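Local atomic coordinates of UTP-glucose-1-phosphate uridylyltransferase 2 (Trypanosoma brucei, PDB entry 3GUE), a protein that probably catalyses the formation of UDP-glucose and diphosphate from glucose 1-phosphate and UTP. Residues Asp233-Lys238 with Asn305-Leu310; Val176-Asp181 with Lys333-Gln338. All blocks are in the same frame, centred on the assembly; numbering follows the deposited sequence.

Contact 1 (Asp233-Lys238 with Asn305-Leu310); sequences DYMHEK and NIWINL
OD1 of Asn-309 takes the backbone N-H of Glu-312, capping the helix that follows the strand; the backbone N of Asn-309 lies 3.6 Å from CE of Met-235, and its ND2 bonds a glycerol, probably from the crystallisation liquor. Beside this polar junction the contact is carried by Met-235, which reaches across from helix 229-237 to strand 300-309. Its CG stands opposite the backbone N (chi1 -176°) and the rest of the chain is fully extended, which brings the thioether straight to the strand. There SD of Met-235 rests 3.4 Å from CB of Trp-307, a tight approach, and CE of Met-235 ends 3.4 Å from O of Trp-307, beside the peptide that leads on to Ile-308. SD of Met-235 also makes an oblique Met-aromatic contact, 5.0 Å from the centroid of the five-membered ring of Trp-307. With CG opposite its own carbonyl carbon (chi1 -76°), the indole leads away from the helix and meets Phe-216 and Leu-227, which leaves the methionine against its root. At the helix's C-terminal end, NZ of Lys-238, just past the last turn, donates to OH of Tyr-234 at 3.0 Å, and both groups also bind the carboxylate of Glu-363. Ile-308 points the other way and packs on Met-215 and Phe-242. No hydrogen bond links 233-238 with 305-310; across these segments, whose short axes lie 10.2 Å apart at -41°, Met-235 alone bridges most of the gap, and cohesion between them probably rests on dispersion and the polarisable sulfur.

Contact 2 (Val176-Asp181 with Lys333-Gln338); sequences VTYEAD and KTVNPQ
Tyr-178 lays its side chain obliquely across Val-335 and Asn-336, with CD1 of its ring 3.8 Å from CG1 of Val-335 and CZ 3.7 Å from CB of Asn-336. The hydroxyl is reached at the far end of the ring: ND2 of Asn-336 donates to OH of Tyr-178 over 3.3 Å, a long but nearly straight bond (165° at the hydrogen). The acceptor lies almost in the amide plane, although that plane is turned 74° from the ring. OD1 of the same amide looks the other way and weakly accepts N of Gln-338 and of Asp-339, an Asx-turn pattern that begins at Asn-336.

At the root of the tyrosine, CG2 of Val-335 fits between two neighbours, 3.6 Å from CG1 of Val-176 and 3.8 Å from CB of Tyr-178. With CG1 between the backbone N and the carbonyl carbon (chi1 60°), CG2 is the branch set opposite N and turned to both partners. Each backbone has its own support: Glu-185 accepts the N-H of Tyr-178, N of Asp-181 returns to O of Tyr-178 in a reverse turn, and OG1 of Thr-334 bonds O of Asn-336 at 2.7 Å from well above the carbonyl plane and is also bonded to O of Asp-339. Two connecting loops of a small antiparallel sheet are thus clasped together, the one between strands 165-169 and 186-187 and the loop of the hairpin formed by strands 329-334 and 344-349.

In the fold
Both contacts belong to one chain, but they sit on opposite sides of its centre, with centres about 41 Å apart and nearest atoms about 21 Å apart. Contact 1 is buried and joins a helix to a strand of the large mixed sheet; that same strand carries Asn-302, which binds UDP-glucose. Contact 2 is only partly buried, lies away from the UDP-glucose site and ties loops of the small antiparallel sheet; the two share no secondary-structure element. Along the sequence, contact 1 falls inside the long span closed by contact 2. Their chemistry follows their places: in the interior a thioether set against an indole root and backbone polar atoms, with no hydrogen bond, and nearer the surface valines plus a tyrosine-asparagine hydrogen bond.

Contact 1 (Asp233-Lys238 with Asn305-Leu310)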
ATOM      1  N   ASP A 233      -3.476 -21.440  -9.300  1.00 27.44           N
ATOM      2  CA  ASP A 233      -3.411 -22.565 -10.254  1.00 26.95           C
ATOM      3  C   ASP A 233      -2.779 -22.089 -11.563  1.00 26.38           C
ATOM      4  O   ASP A 233      -1.882 -22.729 -12.088  1.00 26.47           O
ATOM      5  CB  ASP A 233      -4.819 -23.117 -10.556  1.00 27.33           C
ATOM      6  CG  ASP A 233      -5.393 -23.988  -9.447  1.00 28.63           C
ATOM      7  OD1 ASP A 233      -4.675 -24.387  -8.512  1.00 30.12           O
ATOM      8  OD2 ASP A 233      -6.593 -24.312  -9.539  1.00 29.37           O
ATOM      9  N   TYR A 234      -3.258 -20.945 -12.057  1.00 26.31           N
ATOM     10  CA  TYR A 234      -2.768 -20.314 -13.279  1.00 26.26           C
ATOM     11  C   TYR A 234      -1.288 -19.968 -13.251  1.00 26.40           C
ATOM     12  O   TYR A 234      -0.555 -20.262 -14.206  1.00 26.99           O
ATOM     13  CB  TYR A 234      -3.543 -19.045 -13.574  1.00 26.47           C
ATOM     14  CG  TYR A 234      -2.967 -18.271 -14.746  1.00 28.80           C
ATOM     15  CD1 TYR A 234      -3.130 -18.734 -16.052  1.00 29.80           C
ATOM     16  CD2 TYR A 234      -2.234 -17.095 -14.542  1.00 30.00           C
ATOM     17  CE1 TYR A 234      -2.603 -18.059 -17.118  1.00 31.07           C
ATOM     18  CE2 TYR A 234      -1.695 -16.399 -15.609  1.00 31.03           C
ATOM     19  CZ  TYR A 234      -1.892 -16.894 -16.910  1.00 30.46           C
ATOM     20  OH  TYR A 234      -1.384 -16.218 -18.006  1.00 29.88           O
ATOM     21  N   MET A 235      -0.878 -19.329 -12.163  1.00 25.65           N
ATOM     22  CA  MET A 235       0.504 -18.903 -11.963  1.00 25.76           C
ATOM     23  C   MET A 235       1.461 -20.096 -12.030  1.00 23.52           C
ATOM     24  O   MET A 235       2.506 -20.067 -12.710  1.00 22.94           O
ATOM     25  CB  MET A 235       0.599 -18.229 -10.606  1.00 24.89           C
ATOM     26  CG  MET A 235       1.964 -17.657 -10.303  1.00 26.46           C
ATOM     27  SD  MET A 235       2.084 -17.274  -8.561  1.00 27.36           S
ATOM     28  CE  MET A 235       3.799 -16.688  -8.533  1.00 25.77           C
ATOM     29  N   HIS A 236       1.092 -21.140 -11.304  1.00 22.44           N
ATOM     30  CA  HIS A 236       1.808 -22.416 -11.324  1.00 22.76           C
ATOM     31  C   HIS A 236       1.880 -23.118 -12.719  1.00 22.91           C
ATOM     32  O   HIS A 236       2.937 -23.619 -13.127  1.00 22.69           O
ATOM     33  CB  HIS A 236       1.156 -23.327 -10.281  1.00 21.95           C
ATOM     34  CG  HIS A 236       1.786 -24.674 -10.178  1.00 21.82           C
ATOM     35  ND1 HIS A 236       3.002 -24.885  -9.558  1.00 22.94           N
ATOM     36  CD2 HIS A 236       1.365 -25.883 -10.600  1.00 18.22           C
ATOM     37  CE1 HIS A 236       3.306 -26.169  -9.619  1.00 20.16           C
ATOM     38  NE2 HIS A 236       2.327 -26.795 -10.248  1.00 20.46           N
ATOM     39  N   GLU A 237       0.759 -23.145 -13.433  1.00 23.27           N
ATOM     40  CA  GLU A 237       0.666 -23.777 -14.758  1.00 24.53           C
ATOM     41  C   GLU A 237       1.546 -23.082 -15.783  1.00 24.49           C
ATOM     42  O   GLU A 237       2.120 -23.736 -16.639  1.00 24.61           O
ATOM     43  CB  GLU A 237      -0.774 -23.745 -15.284  1.00 24.13           C
ATOM     44  CG  GLU A 237      -1.711 -24.799 -14.745  1.00 26.27           C
ATOM     45  CD  GLU A 237      -3.110 -24.232 -14.537  1.00 28.43           C
ATOM     46  OE1 GLU A 237      -3.456 -23.230 -15.224  1.00 27.33           O
ATOM     47  OE2 GLU A 237      -3.843 -24.772 -13.666  1.00 28.91           O
ATOM     48  N   LYS A 238       1.605 -21.752 -15.708  1.00 25.96           N
ATOM     49  CA  LYS A 238       2.511 -20.940 -16.538  1.00 25.76           C
ATOM     50  C   LYS A 238       3.931 -20.831 -15.951  1.00 25.88           C
ATOM     51  O   LYS A 238       4.778 -20.091 -16.493  1.00 25.28           O
ATOM     52  CB  LYS A 238       1.918 -19.526 -16.742  1.00 26.82           C
ATOM     53  CG  LYS A 238       0.532 -19.509 -17.432  1.00 26.67           C
ATOM     54  CD  LYS A 238       0.554 -19.995 -18.902  1.00 28.89           C
ATOM     55  CE  LYS A 238       1.182 -18.962 -19.855  1.00 28.25           C
ATOM     56  NZ  LYS A 238       0.596 -17.585 -19.789  1.00 29.17           N
ATOM     57  N   ASN A 305      -1.649  -6.547  -4.696  1.00 26.69           N
ATOM     58  CA  ASN A 305      -1.939  -7.965  -4.492  1.00 26.79           C
ATOM     59  C   ASN A 305      -0.933  -8.703  -5.395  1.00 27.15           C
ATOM     60  O   ASN A 305      -1.142  -8.794  -6.626  1.00 26.79           O
ATOM     61  CB  ASN A 305      -3.368  -8.343  -4.957  1.00 26.03           C
ATOM     62  CG  ASN A 305      -4.502  -7.582  -4.209  1.00 26.39           C
ATOM     63  OD1 ASN A 305      -4.325  -7.017  -3.130  1.00 25.19           O
ATOM     64  ND2 ASN A 305      -5.681  -7.593  -4.810  1.00 24.79           N
ATOM     65  N   ILE A 306       0.133  -9.226  -4.795  1.00 27.33           N
ATOM     66  CA  ILE A 306       1.217  -9.890  -5.548  1.00 27.95           C
ATOM     67  C   ILE A 306       1.482 -11.313  -5.053  1.00 27.57           C
ATOM     68  O   ILE A 306       1.689 -11.532  -3.868  1.00 27.34           O
ATOM     69  CB  ILE A 306       2.572  -9.115  -5.439  1.00 28.16           C
ATOM     70  CG1 ILE A 306       2.424  -7.606  -5.703  1.00 30.51           C
ATOM     71  CG2 ILE A 306       3.627  -9.752  -6.308  1.00 27.94           C
ATOM     72  CD1 ILE A 306       1.943  -7.279  -7.077  1.00 32.41           C
ATOM     73  N   TRP A 307       1.528 -12.250  -5.997  1.00 27.20           N
ATOM     74  CA  TRP A 307       1.931 -13.643  -5.757  1.00 26.62           C
ATOM     75  C   TRP A 307       3.391 -13.854  -6.114  1.00 26.84           C
ATOM     76  O   TRP A 307       3.831 -13.562  -7.241  1.00 26.96           O
ATOM     77  CB  TRP A 307       1.128 -14.594  -6.617  1.00 27.22           C
ATOM     78  CG  TRP A 307      -0.294 -14.859  -6.165  1.00 28.46           C
ATOM     79  CD1 TRP A 307      -1.415 -14.171  -6.522  1.00 29.22           C
ATOM     80  CD2 TRP A 307      -0.732 -15.919  -5.302  1.00 29.90           C
ATOM     81  NE1 TRP A 307      -2.516 -14.720  -5.929  1.00 27.37           N
ATOM     82  CE2 TRP A 307      -2.131 -15.792  -5.165  1.00 28.70           C
ATOM     83  CE3 TRP A 307      -0.073 -16.941  -4.608  1.00 30.49           C
ATOM     84  CZ2 TRP A 307      -2.893 -16.649  -4.358  1.00 28.15           C
ATOM     85  CZ3 TRP A 307      -0.838 -17.815  -3.807  1.00 30.74           C
ATOM     86  CH2 TRP A 307      -2.239 -17.660  -3.702  1.00 28.49           C
ATOM     87  N   ILE A 308       4.120 -14.443  -5.183  1.00 24.67           N
ATOM     88  CA  ILE A 308       5.481 -14.829  -5.481  1.00 24.09           C
ATOM     89  C   ILE A 308       5.697 -16.331  -5.274  1.00 22.88           C
ATOM     90  O   ILE A 308       5.079 -16.962  -4.407  1.00 21.72           O
ATOM     91  CB  ILE A 308       6.534 -13.946  -4.732  1.00 24.29           C
ATOM     92  CG1 ILE A 308       6.401 -14.083  -3.218  1.00 24.23           C
ATOM     93  CG2 ILE A 308       6.461 -12.414  -5.200  1.00 20.58           C
ATOM     94  CD1 ILE A 308       7.601 -13.450  -2.435  1.00 26.10           C
ATOM     95  N   ASN A 309       6.521 -16.895  -6.140  1.00 22.36           N
ATOM     96  CA  ASN A 309       7.053 -18.228  -5.956  1.00 22.93           C
ATOM     97  C   ASN A 309       8.323 -18.084  -5.107  1.00 23.48           C
ATOM     98  O   ASN A 309       9.282 -17.368  -5.478  1.00 23.88           O
ATOM     99  CB  ASN A 309       7.330 -18.914  -7.313  1.00 22.40           C
ATOM    100  CG  ASN A 309       7.882 -20.350  -7.160  1.00 22.09           C
ATOM    101  OD1 ASN A 309       8.922 -20.556  -6.572  1.00 21.83           O
ATOM    102  ND2 ASN A 309       7.161 -21.324  -7.667  1.00 21.26           N
ATOM    103  N   LEU A 310       8.302 -18.765  -3.966  1.00 23.49           N
ATOM    104  CA  LEU A 310       9.294 -18.607  -2.923  1.00 23.81           C
ATOM    105  C   LEU A 310      10.646 -19.248  -3.295  1.00 24.04           C
ATOM    106  O   LEU A 310      11.692 -18.704  -2.974  1.00 23.62           O
ATOM    107  CB  LEU A 310       8.736 -19.155  -1.606  1.00 24.33           C
ATOM    108  CG  LEU A 310       7.539 -18.411  -1.003  1.00 27.31           C
ATOM    109  CD1 LEU A 310       7.089 -19.116   0.265  1.00 30.06           C
ATOM    110  CD2 LEU A 310       7.932 -16.958  -0.702  1.00 27.44           C
TER

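Contact 2 (Val176-Asp181 with Lys333-Gln338)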
ATOM      1  N   VAL A 176      20.058  12.515   9.250  1.00 27.13           N
ATOM      2  CA  VAL A 176      19.484  13.647   9.939  1.00 27.03           C
ATOM      3  C   VAL A 176      19.521  13.388  11.440  1.00 26.85           C
ATOM      4  O   VAL A 176      19.478  12.243  11.895  1.00 26.74           O
ATOM      5  CB  VAL A 176      18.054  13.965   9.402  1.00 27.08           C
ATOM      6  CG1 VAL A 176      17.033  12.900   9.822  1.00 28.22           C
ATOM      7  CG2 VAL A 176      17.603  15.397   9.775  1.00 28.24           C
ATOM      8  N   THR A 177      19.651  14.460  12.195  1.00 26.80           N
ATOM      9  CA  THR A 177      19.419  14.441  13.642  1.00 27.19           C
ATOM     10  C   THR A 177      18.152  15.233  13.963  1.00 26.55           C
ATOM     11  O   THR A 177      17.924  16.300  13.390  1.00 25.65           O
ATOM     12  CB  THR A 177      20.633  15.005  14.401  1.00 27.19           C
ATOM     13  OG1 THR A 177      21.744  14.107  14.244  1.00 28.31           O
ATOM     14  CG2 THR A 177      20.327  15.178  15.879  1.00 29.03           C
ATOM     15  N   TYR A 178      17.312  14.671  14.836  1.00 26.23           N
ATOM     16  CA  TYR A 178      16.089  15.326  15.314  1.00 26.43           C
ATOM     17  C   TYR A 178      15.906  15.074  16.835  1.00 26.66           C
ATOM     18  O   TYR A 178      15.150  14.183  17.258  1.00 25.99           O
ATOM     19  CB  TYR A 178      14.842  14.903  14.487  1.00 26.52           C
ATOM     20  CG  TYR A 178      13.649  15.808  14.683  1.00 27.14           C
ATOM     21  CD1 TYR A 178      13.697  17.142  14.275  1.00 27.52           C
ATOM     22  CD2 TYR A 178      12.473  15.345  15.297  1.00 29.74           C
ATOM     23  CE1 TYR A 178      12.625  17.994  14.467  1.00 27.79           C
ATOM     24  CE2 TYR A 178      11.373  16.208  15.507  1.00 29.11           C
ATOM     25  CZ  TYR A 178      11.465  17.526  15.074  1.00 28.13           C
ATOM     26  OH  TYR A 178      10.429  18.405  15.257  1.00 27.47           O
ATOM     27  N   GLU A 179      16.633  15.856  17.629  1.00 27.05           N
ATOM     28  CA  GLU A 179      16.694  15.738  19.107  1.00 28.11           C
ATOM     29  C   GLU A 179      15.338  15.709  19.821  1.00 28.54           C
ATOM     30  O   GLU A 179      15.137  14.917  20.733  1.00 28.49           O
ATOM     31  CB  GLU A 179      17.576  16.838  19.697  1.00 27.81           C
ATOM     32  N   ALA A 180      14.423  16.571  19.391  1.00 29.49           N
ATOM     33  CA  ALA A 180      13.039  16.591  19.895  1.00 30.49           C
ATOM     34  C   ALA A 180      12.322  15.237  19.835  1.00 31.23           C
ATOM     35  O   ALA A 180      11.547  14.912  20.737  1.00 31.21           O
ATOM     36  CB  ALA A 180      12.220  17.656  19.159  1.00 30.76           C
ATOM     37  N   ASP A 181      12.580  14.462  18.778  1.00 31.32           N
ATOM     38  CA  ASP A 181      12.000  13.122  18.602  1.00 32.22           C
ATOM     39  C   ASP A 181      12.899  12.312  17.654  1.00 31.81           C
ATOM     40  O   ASP A 181      12.718  12.345  16.439  1.00 31.33           O
ATOM     41  CB  ASP A 181      10.557  13.204  18.072  1.00 32.22           C
ATOM     42  CG  ASP A 181       9.843  11.856  18.065  1.00 33.80           C
ATOM     43  OD1 ASP A 181      10.428  10.838  18.483  1.00 36.13           O
ATOM     44  OD2 ASP A 181       8.684  11.810  17.616  1.00 34.58           O
ATOM     45  N   LYS A 333      11.139  14.907   1.832  1.00 28.02           N
ATOM     46  CA  LYS A 333      10.237  15.175   2.957  1.00 27.78           C
ATOM     47  C   LYS A 333      10.923  16.174   3.884  1.00 27.78           C
ATOM     48  O   LYS A 333      12.056  16.570   3.655  1.00 27.78           O
ATOM     49  CB  LYS A 333       9.982  13.902   3.793  1.00 27.43           C
ATOM     50  CG  LYS A 333       9.238  12.740   3.131  1.00 28.90           C
ATOM     51  CD  LYS A 333       7.786  13.007   2.939  1.00 30.20           C
ATOM     52  CE  LYS A 333       7.121  11.837   2.190  1.00 31.06           C
ATOM     53  NZ  LYS A 333       5.765  12.216   1.713  1.00 32.81           N
ATOM     54  N   THR A 334      10.240  16.562   4.953  1.00 28.17           N
ATOM     55  CA  THR A 334      10.911  17.190   6.085  1.00 27.30           C
ATOM     56  C   THR A 334      11.016  16.126   7.169  1.00 27.05           C
ATOM     57  O   THR A 334      10.136  15.257   7.253  1.00 27.29           O
ATOM     58  CB  THR A 334      10.177  18.442   6.581  1.00 27.67           C
ATOM     59  OG1 THR A 334       8.857  18.097   7.015  1.00 26.55           O
ATOM     60  CG2 THR A 334      10.123  19.506   5.462  1.00 27.53           C
ATOM     61  N   VAL A 335      12.099  16.166   7.952  1.00 26.97           N
ATOM     62  CA  VAL A 335      12.341  15.193   9.040  1.00 26.71           C
ATOM     63  C   VAL A 335      11.144  14.989   9.991  1.00 27.49           C
ATOM     64  O   VAL A 335      10.817  13.860  10.351  1.00 26.16           O
ATOM     65  CB  VAL A 335      13.643  15.506   9.857  1.00 27.28           C
ATOM     66  CG1 VAL A 335      13.587  16.884  10.522  1.00 26.74           C
ATOM     67  CG2 VAL A 335      13.912  14.393  10.880  1.00 24.04           C
ATOM     68  N   ASN A 336      10.524  16.086  10.419  1.00 28.08           N
ATOM     69  CA  ASN A 336       9.225  15.995  11.039  1.00 29.17           C
ATOM     70  C   ASN A 336       8.208  16.324   9.960  1.00 29.66           C
ATOM     71  O   ASN A 336       8.110  17.477   9.515  1.00 29.14           O
ATOM     72  CB  ASN A 336       9.116  16.901  12.267  1.00 29.25           C
ATOM     73  CG  ASN A 336       7.674  17.000  12.819  1.00 28.89           C
ATOM     74  OD1 ASN A 336       6.731  16.526  12.225  1.00 30.10           O
ATOM     75  ND2 ASN A 336       7.532  17.650  13.945  1.00 30.34           N
ATOM     76  N   PRO A 337       7.470  15.295   9.512  1.00 30.66           N
ATOM     77  CA  PRO A 337       6.507  15.400   8.429  1.00 31.78           C
ATOM     78  C   PRO A 337       5.461  16.483   8.699  1.00 32.94           C
ATOM     79  O   PRO A 337       5.046  17.183   7.767  1.00 33.63           O
ATOM     80  CB  PRO A 337       5.863  14.005   8.404  1.00 31.98           C
ATOM     81  CG  PRO A 337       6.878  13.106   9.017  1.00 30.78           C
ATOM     82  CD  PRO A 337       7.535  13.924  10.058  1.00 30.96           C
ATOM     83  N   GLN A 338       5.059  16.626   9.961  1.00 33.41           N
ATOM     84  CA  GLN A 338       4.097  17.661  10.366  1.00 33.66           C
ATOM     85  C   GLN A 338       4.623  19.113  10.356  1.00 33.25           C
ATOM     86  O   GLN A 338       3.824  20.042  10.202  1.00 33.63           O
ATOM     87  CB  GLN A 338       3.488  17.322  11.739  1.00 34.04           C
TER